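Local coordinates for protein 11S globulin subunit beta (Cucurbita maxima, PDB 2E9Q) that serves as a seed storage protein, laid down as a nutrient reserve and assembled as a hexamer of subunits that each derive from a single precursor, at residues 331-336 with 446-451; 356-361 with 377-383; 337-343 with 404-410. All blocks are in the same frame, centred on the assembly; numbering follows the deposited sequence.

Contact 1. Residues 331-336 with 446-451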
ATOM      1  N   SER A 331      15.337  10.246 -36.937  1.00 63.87           N
ATOM      2  CA  SER A 331      16.340   9.289 -37.388  1.00 64.71           C
ATOM      3  C   SER A 331      17.670   9.459 -36.667  1.00 64.23           C
ATOM      4  O   SER A 331      18.214  10.567 -36.589  1.00 60.43           O
ATOM      5  CB  SER A 331      16.560   9.425 -38.896  1.00 65.33           C
ATOM      6  OG  SER A 331      15.338   9.280 -39.597  1.00 77.19           O
ATOM      7  N   ASN A 332      18.172   8.352 -36.125  1.00 57.41           N
ATOM      8  CA  ASN A 332      19.453   8.339 -35.431  1.00 55.33           C
ATOM      9  C   ASN A 332      19.499   9.166 -34.152  1.00 57.87           C
ATOM     10  O   ASN A 332      20.566   9.338 -33.547  1.00 53.97           O
ATOM     11  CB  ASN A 332      20.530   8.790 -36.414  1.00 64.05           C
ATOM     12  CG  ASN A 332      20.387   8.098 -37.757  1.00 69.37           C
ATOM     13  OD1 ASN A 332      20.451   8.729 -38.813  1.00 74.08           O
ATOM     14  ND2 ASN A 332      20.175   6.789 -37.718  1.00 69.85           N
ATOM     15  N   ALA A 333      18.339   9.674 -33.735  1.00 59.06           N
ATOM     16  CA  ALA A 333      18.256  10.462 -32.506  1.00 59.83           C
ATOM     17  C   ALA A 333      18.390   9.509 -31.311  1.00 53.18           C
ATOM     18  O   ALA A 333      18.028   8.338 -31.402  1.00 52.57           O
ATOM     19  CB  ALA A 333      16.931  11.210 -32.448  1.00 54.33           C
ATOM     20  N   MET A 334      18.907  10.024 -30.200  1.00 53.66           N
ATOM     21  CA  MET A 334      19.132   9.224 -28.998  1.00 57.03           C
ATOM     22  C   MET A 334      18.558   9.882 -27.745  1.00 56.83           C
ATOM     23  O   MET A 334      18.668  11.097 -27.574  1.00 55.61           O
ATOM     24  CB  MET A 334      20.638   9.018 -28.834  0.50 56.32           C
ATOM     25  CG  MET A 334      21.057   7.978 -27.829  0.50 52.99           C
ATOM     26  SD  MET A 334      22.847   7.794 -27.873  0.50 64.43           S
ATOM     27  CE  MET A 334      23.315   8.603 -26.330  0.50 40.17           C
ATOM     28  N   VAL A 335      17.944   9.080 -26.875  1.00 50.55           N
ATOM     29  CA  VAL A 335      17.429   9.594 -25.608  1.00 48.62           C
ATOM     30  C   VAL A 335      18.594   9.384 -24.647  1.00 50.16           C
ATOM     31  O   VAL A 335      19.147   8.290 -24.567  1.00 56.66           O
ATOM     32  CB  VAL A 335      16.192   8.812 -25.100  1.00 43.38           C
ATOM     33  CG1 VAL A 335      15.869   9.223 -23.675  1.00 53.27           C
ATOM     34  CG2 VAL A 335      14.991   9.103 -25.990  1.00 54.64           C
ATOM     35  N   ALA A 336      18.986  10.437 -23.943  1.00 48.45           N
ATOM     36  CA  ALA A 336      20.109  10.368 -23.016  1.00 49.83           C
ATOM     37  C   ALA A 336      19.922   9.317 -21.926  1.00 55.42           C
ATOM     38  O   ALA A 336      18.792   8.993 -21.555  1.00 47.57           O
ATOM     39  CB  ALA A 336      20.329  11.730 -22.371  1.00 41.68           C
ATOM     40  N   MET A 446      19.549  18.161 -23.780  1.00 65.41           N
ATOM     41  CA  MET A 446      18.831  17.643 -22.615  1.00 69.37           C
ATOM     42  C   MET A 446      18.463  16.158 -22.670  1.00 64.90           C
ATOM     43  O   MET A 446      19.322  15.314 -22.915  1.00 70.81           O
ATOM     44  CB  MET A 446      17.575  18.477 -22.364  1.00 73.09           C
ATOM     45  CG  MET A 446      17.146  18.498 -20.906  1.00 87.37           C
ATOM     46  SD  MET A 446      18.343  19.371 -19.861  1.00102.20           S
ATOM     47  CE  MET A 446      19.478  18.029 -19.362  1.00106.84           C
ATOM     48  N   ARG A 447      17.194  15.835 -22.430  1.00 64.93           N
ATOM     49  CA  ARG A 447      16.749  14.443 -22.443  1.00 46.59           C
ATOM     50  C   ARG A 447      16.906  13.823 -23.820  1.00 56.67           C
ATOM     51  O   ARG A 447      17.364  12.684 -23.959  1.00 50.47           O
ATOM     52  CB  ARG A 447      15.289  14.326 -21.993  0.50 50.11           C
ATOM     53  CG  ARG A 447      14.890  12.892 -21.671  0.50 50.35           C
ATOM     54  CD  ARG A 447      13.419  12.741 -21.334  0.50 54.49           C
ATOM     55  NE  ARG A 447      12.969  13.697 -20.327  0.50 51.61           N
ATOM     56  CZ  ARG A 447      11.854  13.556 -19.615  0.50 50.54           C
ATOM     57  NH1 ARG A 447      11.086  12.490 -19.791  0.50 41.35           N
ATOM     58  NH2 ARG A 447      11.498  14.489 -18.744  0.50 41.62           N
ATOM     59  N   VAL A 448      16.510  14.569 -24.845  1.00 53.38           N
ATOM     60  CA  VAL A 448      16.630  14.081 -26.204  1.00 54.69           C
ATOM     61  C   VAL A 448      17.900  14.656 -26.816  1.00 61.69           C
ATOM     62  O   VAL A 448      18.164  15.856 -26.718  1.00 63.57           O
ATOM     63  CB  VAL A 448      15.421  14.482 -27.054  1.00 52.52           C
ATOM     64  CG1 VAL A 448      15.616  14.003 -28.486  1.00 54.91           C
ATOM     65  CG2 VAL A 448      14.156  13.873 -26.469  1.00 47.20           C
ATOM     66  N   LEU A 449      18.692  13.786 -27.429  1.00 60.15           N
ATOM     67  CA  LEU A 449      19.940  14.185 -28.053  1.00 56.89           C
ATOM     68  C   LEU A 449      19.830  14.173 -29.565  1.00 63.78           C
ATOM     69  O   LEU A 449      19.429  13.172 -30.163  1.00 71.00           O
ATOM     70  CB  LEU A 449      21.063  13.248 -27.625  1.00 58.63           C
ATOM     71  CG  LEU A 449      21.727  13.527 -26.279  1.00 58.65           C
ATOM     72  CD1 LEU A 449      20.689  13.744 -25.208  1.00 67.77           C
ATOM     73  CD2 LEU A 449      22.626  12.356 -25.928  1.00 63.02           C
ATOM     74  N   SER A 450      20.188  15.293 -30.184  1.00 66.59           N
ATOM     75  CA  SER A 450      20.134  15.400 -31.637  1.00 69.11           C
ATOM     76  C   SER A 450      21.224  14.520 -32.239  1.00 65.13           C
ATOM     77  O   SER A 450      22.295  14.367 -31.651  1.00 59.07           O
ATOM     78  CB  SER A 450      20.331  16.862 -32.059  1.00 72.12           C
ATOM     79  OG  SER A 450      21.469  17.426 -31.433  1.00 65.30           O
ATOM     80  N   PRO A 451      20.957  13.916 -33.409  1.00 62.19           N
ATOM     81  CA  PRO A 451      21.938  13.053 -34.069  1.00 65.26           C
ATOM     82  C   PRO A 451      23.341  13.642 -33.980  1.00 75.60           C
ATOM     83  O   PRO A 451      23.627  14.695 -34.549  1.00 70.79           O
ATOM     84  CB  PRO A 451      21.418  12.978 -35.499  1.00 59.15           C
ATOM     85  CG  PRO A 451      19.940  12.970 -35.293  1.00 62.22           C
ATOM     86  CD  PRO A 451      19.748  14.060 -34.241  1.00 65.87           C
TER

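Contact 2. Residues 356-361 with 377-383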
ATOM      1  N   VAL A 356      18.204  -0.368 -27.955  1.00 51.74           N
ATOM      2  CA  VAL A 356      18.034  -0.007 -26.557  1.00 46.33           C
ATOM      3  C   VAL A 356      18.911  -0.837 -25.634  1.00 47.26           C
ATOM      4  O   VAL A 356      19.021  -2.051 -25.800  1.00 48.63           O
ATOM      5  CB  VAL A 356      16.576  -0.207 -26.117  1.00 36.20           C
ATOM      6  CG1 VAL A 356      16.415   0.210 -24.662  1.00 41.12           C
ATOM      7  CG2 VAL A 356      15.646   0.597 -27.013  1.00 39.53           C
ATOM      8  N   GLN A 357      19.527  -0.172 -24.661  1.00 43.94           N
ATOM      9  CA  GLN A 357      20.358  -0.840 -23.677  1.00 41.68           C
ATOM     10  C   GLN A 357      19.877  -0.458 -22.286  1.00 48.20           C
ATOM     11  O   GLN A 357      19.574   0.712 -22.017  1.00 49.03           O
ATOM     12  CB  GLN A 357      21.831  -0.458 -23.829  1.00 44.96           C
ATOM     13  CG  GLN A 357      22.483  -0.941 -25.122  1.00 52.47           C
ATOM     14  CD  GLN A 357      23.999  -1.025 -25.019  1.00 54.00           C
ATOM     15  OE1 GLN A 357      24.651  -0.128 -24.490  1.00 50.80           O
ATOM     16  NE2 GLN A 357      24.564  -2.110 -25.533  1.00 64.43           N
ATOM     17  N   VAL A 358      19.801  -1.455 -21.411  1.00 40.18           N
ATOM     18  CA  VAL A 358      19.353  -1.263 -20.043  1.00 38.14           C
ATOM     19  C   VAL A 358      20.387  -1.885 -19.117  1.00 45.31           C
ATOM     20  O   VAL A 358      20.867  -2.987 -19.371  1.00 43.83           O
ATOM     21  CB  VAL A 358      17.990  -1.950 -19.813  1.00 42.29           C
ATOM     22  CG1 VAL A 358      17.502  -1.675 -18.400  1.00 37.70           C
ATOM     23  CG2 VAL A 358      16.973  -1.471 -20.859  1.00 37.47           C
ATOM     24  N   VAL A 359      20.726  -1.182 -18.043  1.00 44.75           N
ATOM     25  CA  VAL A 359      21.720  -1.673 -17.107  1.00 41.47           C
ATOM     26  C   VAL A 359      21.154  -1.725 -15.703  1.00 49.14           C
ATOM     27  O   VAL A 359      20.358  -0.867 -15.309  1.00 45.92           O
ATOM     28  CB  VAL A 359      22.981  -0.774 -17.132  1.00 42.59           C
ATOM     29  CG1 VAL A 359      23.993  -1.249 -16.110  1.00 42.25           C
ATOM     30  CG2 VAL A 359      23.597  -0.790 -18.529  1.00 43.88           C
ATOM     31  N   ASP A 360      21.563  -2.733 -14.937  1.00 45.68           N
ATOM     32  CA  ASP A 360      21.055  -2.870 -13.583  1.00 38.66           C
ATOM     33  C   ASP A 360      22.034  -2.385 -12.533  1.00 40.01           C
ATOM     34  O   ASP A 360      23.052  -1.773 -12.856  1.00 41.60           O
ATOM     35  CB  ASP A 360      20.630  -4.320 -13.315  1.00 48.64           C
ATOM     36  CG  ASP A 360      21.805  -5.300 -13.296  1.00 53.10           C
ATOM     37  OD1 ASP A 360      21.524  -6.511 -13.353  1.00 47.52           O
ATOM     38  OD2 ASP A 360      22.988  -4.873 -13.210  1.00 45.30           O
ATOM     39  N   ASN A 361      21.704  -2.637 -11.272  1.00 38.89           N
ATOM     40  CA  ASN A 361      22.529  -2.204 -10.152  1.00 43.58           C
ATOM     41  C   ASN A 361      23.865  -2.939 -10.046  1.00 46.92           C
ATOM     42  O   ASN A 361      24.759  -2.516  -9.303  1.00 45.10           O
ATOM     43  CB  ASN A 361      21.741  -2.355  -8.849  1.00 45.32           C
ATOM     44  CG  ASN A 361      21.252  -3.779  -8.622  1.00 45.48           C
ATOM     45  OD1 ASN A 361      21.727  -4.475  -7.728  1.00 45.66           O
ATOM     46  ND2 ASN A 361      20.306  -4.212  -9.432  1.00 38.38           N
ATOM     47  N   LEU A 377       8.746  -3.173 -24.227  1.00 42.20           N
ATOM     48  CA  LEU A 377       9.918  -3.358 -23.386  1.00 37.22           C
ATOM     49  C   LEU A 377       9.577  -2.735 -22.031  1.00 39.35           C
ATOM     50  O   LEU A 377       9.269  -1.551 -21.948  1.00 46.16           O
ATOM     51  CB  LEU A 377      11.157  -2.675 -23.970  1.00 31.76           C
ATOM     52  CG  LEU A 377      12.392  -2.766 -23.048  1.00 41.28           C
ATOM     53  CD1 LEU A 377      12.843  -4.220 -22.891  1.00 41.36           C
ATOM     54  CD2 LEU A 377      13.518  -1.933 -23.614  1.00 34.96           C
ATOM     55  N   MET A 378       9.615  -3.554 -20.983  1.00 40.32           N
ATOM     56  CA  MET A 378       9.306  -3.132 -19.620  1.00 34.60           C
ATOM     57  C   MET A 378      10.616  -2.716 -18.988  1.00 42.62           C
ATOM     58  O   MET A 378      11.508  -3.547 -18.832  1.00 50.03           O
ATOM     59  CB  MET A 378       8.711  -4.324 -18.857  1.00 46.37           C
ATOM     60  CG  MET A 378       7.717  -4.021 -17.736  1.00 58.96           C
ATOM     61  SD  MET A 378       8.362  -3.191 -16.266  1.00 58.61           S
ATOM     62  CE  MET A 378       8.993  -4.572 -15.348  1.00 52.78           C
ATOM     63  N   ILE A 379      10.757  -1.433 -18.661  1.00 43.53           N
ATOM     64  CA  ILE A 379      11.968  -0.931 -18.020  1.00 31.95           C
ATOM     65  C   ILE A 379      11.695  -0.763 -16.525  1.00 44.61           C
ATOM     66  O   ILE A 379      10.925   0.113 -16.119  1.00 40.77           O
ATOM     67  CB  ILE A 379      12.379   0.439 -18.567  1.00 44.88           C
ATOM     68  CG1 ILE A 379      12.433   0.412 -20.098  1.00 48.36           C
ATOM     69  CG2 ILE A 379      13.704   0.860 -17.947  1.00 33.83           C
ATOM     70  CD1 ILE A 379      13.647  -0.262 -20.661  1.00 57.77           C
ATOM     71  N   PRO A 380      12.328  -1.597 -15.682  1.00 46.05           N
ATOM     72  CA  PRO A 380      12.122  -1.507 -14.232  1.00 39.17           C
ATOM     73  C   PRO A 380      12.596  -0.195 -13.591  1.00 43.34           C
ATOM     74  O   PRO A 380      13.544   0.449 -14.053  1.00 37.85           O
ATOM     75  CB  PRO A 380      12.903  -2.706 -13.688  1.00 34.82           C
ATOM     76  CG  PRO A 380      12.913  -3.674 -14.836  1.00 40.34           C
ATOM     77  CD  PRO A 380      13.144  -2.779 -16.024  1.00 44.63           C
ATOM     78  N   GLN A 381      11.912   0.171 -12.513  1.00 39.59           N
ATOM     79  CA  GLN A 381      12.226   1.345 -11.732  1.00 39.47           C
ATOM     80  C   GLN A 381      13.722   1.334 -11.389  1.00 43.81           C
ATOM     81  O   GLN A 381      14.273   0.298 -10.979  1.00 32.80           O
ATOM     82  CB  GLN A 381      11.395   1.320 -10.440  1.00 42.72           C
ATOM     83  CG  GLN A 381      11.673   2.468  -9.470  1.00 47.77           C
ATOM     84  CD  GLN A 381      11.099   2.218  -8.076  1.00 52.89           C
ATOM     85  OE1 GLN A 381      11.181   3.078  -7.203  1.00 46.21           O
ATOM     86  NE2 GLN A 381      10.526   1.032  -7.866  1.00 48.98           N
ATOM     87  N   ASN A 382      14.360   2.487 -11.585  1.00 36.91           N
ATOM     88  CA  ASN A 382      15.781   2.709 -11.299  1.00 42.77           C
ATOM     89  C   ASN A 382      16.800   2.113 -12.263  1.00 37.91           C
ATOM     90  O   ASN A 382      17.989   2.410 -12.157  1.00 43.27           O
ATOM     91  CB  ASN A 382      16.141   2.238  -9.884  1.00 46.91           C
ATOM     92  CG  ASN A 382      15.324   2.920  -8.820  1.00 55.10           C
ATOM     93  OD1 ASN A 382      15.232   4.149  -8.775  1.00 54.15           O
ATOM     94  ND2 ASN A 382      14.722   2.122  -7.944  1.00 63.47           N
ATOM     95  N   PHE A 383      16.359   1.272 -13.187  1.00 36.72           N
ATOM     96  CA  PHE A 383      17.294   0.683 -14.139  1.00 37.98           C
ATOM     97  C   PHE A 383      17.675   1.759 -15.160  1.00 44.78           C
ATOM     98  O   PHE A 383      16.815   2.479 -15.675  1.00 39.58           O
ATOM     99  CB  PHE A 383      16.676  -0.551 -14.823  1.00 35.37           C
ATOM    100  CG  PHE A 383      16.705  -1.817 -13.969  1.00 40.26           C
ATOM    101  CD1 PHE A 383      16.806  -3.079 -14.577  1.00 39.44           C
ATOM    102  CD2 PHE A 383      16.649  -1.753 -12.575  1.00 36.55           C
ATOM    103  CE1 PHE A 383      16.854  -4.250 -13.816  1.00 43.07           C
ATOM    104  CE2 PHE A 383      16.699  -2.931 -11.789  1.00 40.28           C
ATOM    105  CZ  PHE A 383      16.802  -4.179 -12.415  1.00 36.85           C
TER

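Contact 3. Residues 337-343 with 404-410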
ATOM      1  N   PRO A 337      21.038   8.758 -21.410  1.00 54.11           N
ATOM      2  CA  PRO A 337      20.948   7.751 -20.352  1.00 52.60           C
ATOM      3  C   PRO A 337      20.200   8.353 -19.173  1.00 50.72           C
ATOM      4  O   PRO A 337      20.459   9.482 -18.763  1.00 43.86           O
ATOM      5  CB  PRO A 337      22.414   7.445 -20.024  1.00 51.83           C
ATOM      6  CG  PRO A 337      23.168   8.649 -20.539  1.00 48.76           C
ATOM      7  CD  PRO A 337      22.441   8.965 -21.812  1.00 50.37           C
ATOM      8  N   HIS A 338      19.268   7.588 -18.631  1.00 46.16           N
ATOM      9  CA  HIS A 338      18.475   8.069 -17.518  1.00 52.39           C
ATOM     10  C   HIS A 338      17.762   6.889 -16.869  1.00 48.24           C
ATOM     11  O   HIS A 338      17.764   5.779 -17.391  1.00 45.89           O
ATOM     12  CB  HIS A 338      17.404   9.016 -18.039  1.00 44.93           C
ATOM     13  CG  HIS A 338      16.393   8.326 -18.895  1.00 37.87           C
ATOM     14  ND1 HIS A 338      16.609   8.058 -20.227  1.00 41.43           N
ATOM     15  CD2 HIS A 338      15.201   7.761 -18.587  1.00 48.49           C
ATOM     16  CE1 HIS A 338      15.597   7.357 -20.704  1.00 40.95           C
ATOM     17  NE2 HIS A 338      14.729   7.163 -19.731  1.00 39.68           N
ATOM     18  N   TYR A 339      17.133   7.153 -15.737  1.00 42.16           N
ATOM     19  CA  TYR A 339      16.375   6.132 -15.057  1.00 43.86           C
ATOM     20  C   TYR A 339      15.204   6.825 -14.382  1.00 39.93           C
ATOM     21  O   TYR A 339      15.248   8.027 -14.125  1.00 42.18           O
ATOM     22  CB  TYR A 339      17.244   5.410 -14.024  1.00 34.10           C
ATOM     23  CG  TYR A 339      17.701   6.283 -12.890  1.00 44.20           C
ATOM     24  CD1 TYR A 339      18.848   7.078 -12.998  1.00 44.46           C
ATOM     25  CD2 TYR A 339      16.999   6.299 -11.693  1.00 41.76           C
ATOM     26  CE1 TYR A 339      19.279   7.849 -11.931  1.00 36.72           C
ATOM     27  CE2 TYR A 339      17.413   7.058 -10.641  1.00 44.36           C
ATOM     28  CZ  TYR A 339      18.550   7.830 -10.749  1.00 43.58           C
ATOM     29  OH  TYR A 339      18.940   8.562  -9.645  1.00 41.68           O
ATOM     30  N   THR A 340      14.145   6.076 -14.113  1.00 44.07           N
ATOM     31  CA  THR A 340      12.996   6.647 -13.452  1.00 38.87           C
ATOM     32  C   THR A 340      13.121   6.286 -11.997  1.00 43.39           C
ATOM     33  O   THR A 340      13.216   5.114 -11.636  1.00 38.89           O
ATOM     34  CB  THR A 340      11.694   6.096 -14.006  1.00 42.26           C
ATOM     35  OG1 THR A 340      11.619   6.406 -15.399  1.00 46.50           O
ATOM     36  CG2 THR A 340      10.496   6.723 -13.277  1.00 44.05           C
ATOM     37  N   VAL A 341      13.114   7.302 -11.153  1.00 39.00           N
ATOM     38  CA  VAL A 341      13.282   7.072  -9.745  1.00 38.37           C
ATOM     39  C   VAL A 341      12.080   6.513  -9.018  1.00 48.05           C
ATOM     40  O   VAL A 341      12.240   5.837  -8.006  1.00 45.43           O
ATOM     41  CB  VAL A 341      13.757   8.369  -9.027  1.00 50.87           C
ATOM     42  CG1 VAL A 341      14.003   9.485 -10.052  1.00 42.46           C
ATOM     43  CG2 VAL A 341      12.750   8.803  -7.972  1.00 35.49           C
ATOM     44  N   ASN A 342      10.883   6.762  -9.531  1.00 40.54           N
ATOM     45  CA  ASN A 342       9.706   6.317  -8.813  1.00 44.77           C
ATOM     46  C   ASN A 342       8.706   5.421  -9.525  1.00 42.66           C
ATOM     47  O   ASN A 342       7.592   5.253  -9.032  1.00 43.87           O
ATOM     48  CB  ASN A 342       8.979   7.539  -8.266  1.00 43.95           C
ATOM     49  CG  ASN A 342       8.457   8.431  -9.366  1.00 51.93           C
ATOM     50  OD1 ASN A 342       8.999   8.451 -10.473  1.00 48.04           O
ATOM     51  ND2 ASN A 342       7.409   9.185  -9.068  1.00 48.47           N
ATOM     52  N   SER A 343       9.063   4.855 -10.674  1.00 38.42           N
ATOM     53  CA  SER A 343       8.124   3.947 -11.323  1.00 42.26           C
ATOM     54  C   SER A 343       8.727   3.082 -12.414  1.00 42.98           C
ATOM     55  O   SER A 343       9.867   3.286 -12.836  1.00 40.94           O
ATOM     56  CB  SER A 343       6.932   4.710 -11.905  1.00 43.27           C
ATOM     57  OG  SER A 343       7.276   5.345 -13.114  1.00 45.82           O
ATOM     58  N   ASN A 404       3.034  10.236 -11.282  1.00 50.52           N
ATOM     59  CA  ASN A 404       4.029  11.245 -11.625  1.00 59.93           C
ATOM     60  C   ASN A 404       5.461  10.695 -11.751  1.00 57.03           C
ATOM     61  O   ASN A 404       6.287  10.867 -10.847  1.00 54.25           O
ATOM     62  CB  ASN A 404       3.996  12.363 -10.578  1.00 58.48           C
ATOM     63  CG  ASN A 404       5.059  13.410 -10.821  1.00 73.89           C
ATOM     64  OD1 ASN A 404       5.166  13.959 -11.921  1.00 74.75           O
ATOM     65  ND2 ASN A 404       5.856  13.693  -9.796  1.00 75.20           N
ATOM     66  N   ALA A 405       5.751  10.058 -12.880  1.00 39.81           N
ATOM     67  CA  ALA A 405       7.068   9.480 -13.133  1.00 49.39           C
ATOM     68  C   ALA A 405       8.170  10.532 -13.228  1.00 45.85           C
ATOM     69  O   ALA A 405       8.083  11.474 -14.005  1.00 48.04           O
ATOM     70  CB  ALA A 405       7.033   8.657 -14.413  1.00 41.52           C
ATOM     71  N   ILE A 406       9.215  10.359 -12.440  1.00 48.56           N
ATOM     72  CA  ILE A 406      10.325  11.296 -12.453  1.00 53.58           C
ATOM     73  C   ILE A 406      11.567  10.648 -13.049  1.00 60.67           C
ATOM     74  O   ILE A 406      12.022   9.599 -12.568  1.00 56.63           O
ATOM     75  CB  ILE A 406      10.685  11.749 -11.041  1.00 49.18           C
ATOM     76  CG1 ILE A 406       9.466  12.362 -10.355  1.00 56.10           C
ATOM     77  CG2 ILE A 406      11.859  12.724 -11.109  1.00 50.48           C
ATOM     78  CD1 ILE A 406       9.631  12.523  -8.845  1.00 46.55           C
ATOM     79  N   THR A 407      12.122  11.270 -14.084  1.00 53.51           N
ATOM     80  CA  THR A 407      13.319  10.737 -14.709  1.00 54.29           C
ATOM     81  C   THR A 407      14.551  11.589 -14.407  1.00 62.64           C
ATOM     82  O   THR A 407      14.529  12.819 -14.550  1.00 54.40           O
ATOM     83  CB  THR A 407      13.163  10.615 -16.241  1.00 55.30           C
ATOM     84  OG1 THR A 407      14.230  11.321 -16.890  1.00 62.43           O
ATOM     85  CG2 THR A 407      11.839  11.174 -16.694  1.00 55.90           C
ATOM     86  N   ASN A 408      15.613  10.926 -13.959  1.00 50.75           N
ATOM     87  CA  ASN A 408      16.873  11.591 -13.670  1.00 55.16           C
ATOM     88  C   ASN A 408      17.813  11.329 -14.839  1.00 57.61           C
ATOM     89  O   ASN A 408      17.995  10.179 -15.255  1.00 58.88           O
ATOM     90  CB  ASN A 408      17.506  11.041 -12.388  1.00 59.79           C
ATOM     91  CG  ASN A 408      17.028  11.752 -11.151  1.00 61.47           C
ATOM     92  OD1 ASN A 408      17.557  11.544 -10.058  1.00 60.29           O
ATOM     93  ND2 ASN A 408      16.016  12.599 -11.309  1.00 59.36           N
ATOM     94  N   LEU A 409      18.403  12.390 -15.375  1.00 48.96           N
ATOM     95  CA  LEU A 409      19.329  12.246 -16.486  1.00 52.67           C
ATOM     96  C   LEU A 409      20.741  12.068 -15.955  1.00 46.43           C
ATOM     97  O   LEU A 409      21.099  12.629 -14.920  1.00 51.21           O
ATOM     98  CB  LEU A 409      19.273  13.475 -17.393  1.00 64.27           C
ATOM     99  CG  LEU A 409      18.024  13.616 -18.262  1.00 66.93           C
ATOM    100  CD1 LEU A 409      16.791  13.763 -17.384  1.00 76.23           C
ATOM    101  CD2 LEU A 409      18.182  14.833 -19.167  1.00 77.94           C
ATOM    102  N   LEU A 410      21.540  11.277 -16.657  1.00 54.35           N
ATOM    103  CA  LEU A 410      22.908  11.052 -16.216  1.00 63.53           C
ATOM    104  C   LEU A 410      23.842  12.117 -16.757  1.00 58.71           C
ATOM    105  O   LEU A 410      24.804  12.495 -16.087  1.00 69.31           O
ATOM    106  CB  LEU A 410      23.401   9.661 -16.630  1.00 60.65           C
ATOM    107  CG  LEU A 410      22.897   8.474 -15.801  1.00 64.69           C
ATOM    108  CD1 LEU A 410      23.005   8.816 -14.320  1.00 63.68           C
ATOM    109  CD2 LEU A 410      21.461   8.156 -16.153  1.00 72.28           C
TER

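Contact 1. Residues 331-336 with 446-451
The flat groups that meet here are the peptide units of M334, A336, R447 and L449. M334 N lies in the carbonyl plane of L449 and bonds to L449 O at 3.2 Å, almost straight (173° at the hydrogen). The return bond, L449 N to M334 O, is shorter at 2.7 Å, and A336 N to R447 O adds a third at 2.8 Å. The side chains divide over the two faces of this antiparallel ribbon, V335 and V448 on one, M334 and L449 on the other.

At one end the P451 ring directs CG at the chain, 3.2 Å from S331 O. At the other, L449 has CG beside its own backbone N (chi1 -82°), which leans the side chain toward A336; L449 CD1 presses on A336 CB at 3.5 Å, closer than two methyl groups normally come.

R447 is assigned with K387 to a magnesium site, and in one of its two conformers its guanidinium pairs with E325. Strand 334-340 is hydrogen-bonded on its other edge to strand 384-390, L329 of strand 323-329 touches V335 and V448, and A221 of the second subunit packs on L449.

Contact 2. Residues 356-361 with 377-383
Apolar contacts carry most of the meeting between 356-361 and 377-383. V358 works as a fork: CG1 stands anti to the backbone N (chi1 -177°) and reaches F383 CB at 3.8 Å, while CG2 turns the other way onto I379 CD1 at 3.5 Å. Its side chain meets that of F383 at about a right angle. Two residues earlier V356 and L377 run alongside with opposite headings, touching where V356 CG1 lies 3.8 Å from L377 CD2.

The aromatic contact is of another kind. D360 CB sits over one face of the F383 ring in a CH-pi interaction, 4.1 Å from the ring centroid and displaced from the centre of the ring. On the opposite face P380 CB lies over the centre, so the phenyl is clamped between a neighbour from each segment, with V358 CG1 near its edge.

The polar bonds of D360 and F383 are made to residues on their own side of the contact. F383 N closes a type II turn onto P380 O at 3.1 Å, which brings the ring back over the proline. The carboxylate of D360 leads away from the ring, and its OD2 accepts the backbone N-H groups of F362 and Q364.

Strands 356-359 and 377-379 belong to different sheets; their axes approach to 9.7 Å at an angle of 33°, and side chains rather than backbone bonds fill the interval. Two antiparallel sheets packed face to face fit the jelly-roll barrel of a cupin domain, here the second of an 11S globulin.

Contact 3. Residues 337-343 with 404-410
Strands 338-340 and 407-409 run antiparallel just after the corner at P337, their axes 4.6 Å apart at 160°. Y339 and N408 form the hydrogen-bonded pair, flanked by the non-hydrogen-bonded pairs H338 with L409 and T340 with T407. Beyond them L410 N bonds to P337 O and V341 N to I406 O.

Where the strand stops, the N342 amide carries the ladder on. Its CG lies between the backbone N and the carbonyl carbon (chi1 64°), which turns the amide to 404-406. OD1 takes I406 N at 2.7 Å, and ND2 gives to N404 O, also at 2.7 Å, along a nearly straight bond (176°) that comes from above the carbonyl plane. A leucine in its place would probably leave the N-H of I406 and the carbonyl of N404 without these mates.

On the face of Y339 and N408, N408 CB lies over the tyrosine ring, 4.1 Å from its centroid. Y339 OH bonds to G142 O of the second subunit, whose F80 stacks on the ring. On the other face T407 OG1 is buried without a partner.

Strand 384-390 lies beside strand 334-340, H338 hydrogen-bonding to V385, and A405 rests on K400 of strand 393-400.

All three contacts build one barrel, the second cupin domain, and all three reach the second subunit. Contacts 1 and 3 divide strand 334-340 between them, pairing its start with 448-449 and its end with 407-409; their centres are 16 Å apart, and M446 and the R447 backbone pack on L409 where they meet. Contact 2 joins the two sheets instead, its centre 11 Å from that of contact 3 and 18 Å from that of contact 1; N382 N probably bonds to T340 O. Along the chain contact 1 encloses contact 3, which encloses contact 2, so strand 334-340 pairs with chain from two later parts of the sequence, while contact 2 lies between the facing sheets.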